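Local atomic coordinates of segregation and condensation protein B (Mycobacterium tuberculosis, PDB entry 2Z99), a protein that probably takes part in chromosome condensation and partition during cell division, as a winged-helix subunit of the segregation and condensation complex. Residues A[56-59]-A[60-63]. Sequence-based numbering, arbitrary orientation.
Sequences DELT and GRDS
Leu58 and Arg61 run side by side and point the same way: CD2 of Leu58 lies 3.5 Å from NH2 of Arg61, meeting the guanidinium obliquely. Arg61 starts with CG wedged between its backbone N and carbonyl carbon (chi1 59°). This first torsion sets CG 3.5 Å from Leu58 O, and the extended chain beyond it brings the guanidinium alongside the leucine methyl. Ser63 closes the group, since its CB stands 3.4 Å above one face of the guanidinium, offset toward the rim, and 3.8 Å from Leu58 CD2.

Backbone bonding brings the three residues close together. Leu58 O accepts from Ser63 N at 2.8 Å in a nearly straight bond (N-H...O 174°). Arg61 N approaches the same oxygen from the opposite face, above the carbonyl plane, in a longer, bent bond of 3.3 Å. The bonds to Glu57 O from Gly60 N and Arg61 N are weak and bent, consistent with regular helical pairing giving way.

Glu21 of the second subunit forms a salt bridge with Arg61 NH2 and a hydrogen bond with Ser63 OG, placing the cluster at the dimer interface. On the same chain, Arg81 pairs with Asp62.

The 6→1 bond from Ser63 N to Leu58 O and the left-handed conformation of Asp62 (phi 53°) fit a Schellman-like C-cap, although the companion pair, Asp62 N and Thr59 O at 3.5 Å, is not among the hydrogen bonds. Here it ends helix 44-60 and turns the chain into strand 65-70 of the wing hairpin in a winged-helix domain.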
loop_
_atom_site.group_PDB
_atom_site.type_symbol
_atom_site.label_atom_id
_atom_site.label_comp_id
_atom_site.label_asym_id
_atom_site.label_seq_id
_atom_site.Cartn_x
_atom_site.Cartn_y
_atom_site.Cartn_z
ATOM N N ASP A 56 17.647 -8.060 -8.993
ATOM C CA ASP A 56 18.415 -9.283 -9.231
ATOM C C ASP A 56 18.673 -10.046 -7.932
ATOM O O ASP A 56 18.591 -11.276 -7.894
ATOM C CB ASP A 56 19.767 -8.972 -9.881
ATOM C CG ASP A 56 19.651 -8.609 -11.354
ATOM O OD1 ASP A 56 18.678 -9.042 -12.019
ATOM O OD2 ASP A 56 20.562 -7.901 -11.850
ATOM N N GLU A 57 19.007 -9.315 -6.871
ATOM C CA GLU A 57 19.269 -9.943 -5.576
ATOM C C GLU A 57 18.013 -10.634 -5.028
ATOM O O GLU A 57 18.078 -11.775 -4.570
ATOM C CB GLU A 57 19.731 -8.894 -4.566
ATOM C CG GLU A 57 20.936 -8.101 -4.990
ATOM C CD GLU A 57 21.148 -6.867 -4.127
ATOM O OE1 GLU A 57 20.440 -6.720 -3.109
ATOM O OE2 GLU A 57 22.028 -6.046 -4.467
ATOM N N LEU A 58 16.879 -9.934 -5.071
ATOM C CA LEU A 58 15.614 -10.479 -4.573
ATOM C C LEU A 58 15.226 -11.768 -5.270
ATOM O O LEU A 58 14.828 -12.732 -4.618
ATOM C CB LEU A 58 14.493 -9.448 -4.721
ATOM C CG LEU A 58 14.705 -8.245 -3.789
ATOM C CD1 LEU A 58 13.745 -7.118 -4.140
ATOM C CD2 LEU A 58 14.536 -8.700 -2.334
ATOM N N THR A 59 15.345 -11.814 -6.591
ATOM C CA THR A 59 14.980 -13.048 -7.274
ATOM C C THR A 59 16.128 -14.024 -7.172
ATOM O O THR A 59 16.010 -15.187 -7.527
ATOM C CB THR A 59 14.577 -12.807 -8.752
ATOM O OG1 THR A 59 15.246 -13.743 -9.602
ATOM C CG2 THR A 59 14.891 -11.426 -9.161
ATOM N N GLY A 60 17.246 -13.542 -6.658
ATOM C CA GLY A 60 18.386 -14.412 -6.469
ATOM C C GLY A 60 18.136 -15.276 -5.247
ATOM O O GLY A 60 18.637 -16.397 -5.152
ATOM N N ARG A 61 17.361 -14.751 -4.297
ATOM C CA ARG A 61 17.042 -15.510 -3.095
ATOM C C ARG A 61 15.587 -15.935 -3.077
ATOM O O ARG A 61 15.072 -16.388 -2.055
ATOM C CB ARG A 61 17.368 -14.708 -1.833
ATOM C CG ARG A 61 16.671 -13.385 -1.664
ATOM C CD ARG A 61 17.284 -12.701 -0.456
ATOM N NE ARG A 61 16.622 -11.452 -0.084
ATOM C CZ ARG A 61 15.415 -11.369 0.473
ATOM N NH1 ARG A 61 14.702 -12.466 0.738
ATOM N NH2 ARG A 61 14.921 -10.176 0.770
ATOM N N ASP A 62 14.940 -15.791 -4.228
ATOM C CA ASP A 62 13.548 -16.165 -4.387
ATOM C C ASP A 62 12.714 -15.502 -3.308
ATOM O O ASP A 62 11.888 -16.146 -2.655
ATOM C CB ASP A 62 13.405 -17.683 -4.305
ATOM C CG ASP A 62 12.196 -18.182 -5.056
ATOM O OD1 ASP A 62 11.603 -17.380 -5.802
ATOM O OD2 ASP A 62 11.842 -19.371 -4.926
ATOM N N SER A 63 12.929 -14.205 -3.128
ATOM C CA SER A 63 12.210 -13.470 -2.111
ATOM C C SER A 63 10.694 -13.486 -2.323
ATOM O O SER A 63 10.207 -13.805 -3.412
ATOM C CB SER A 63 12.705 -12.027 -2.060
ATOM O OG SER A 63 12.002 -11.317 -1.058
#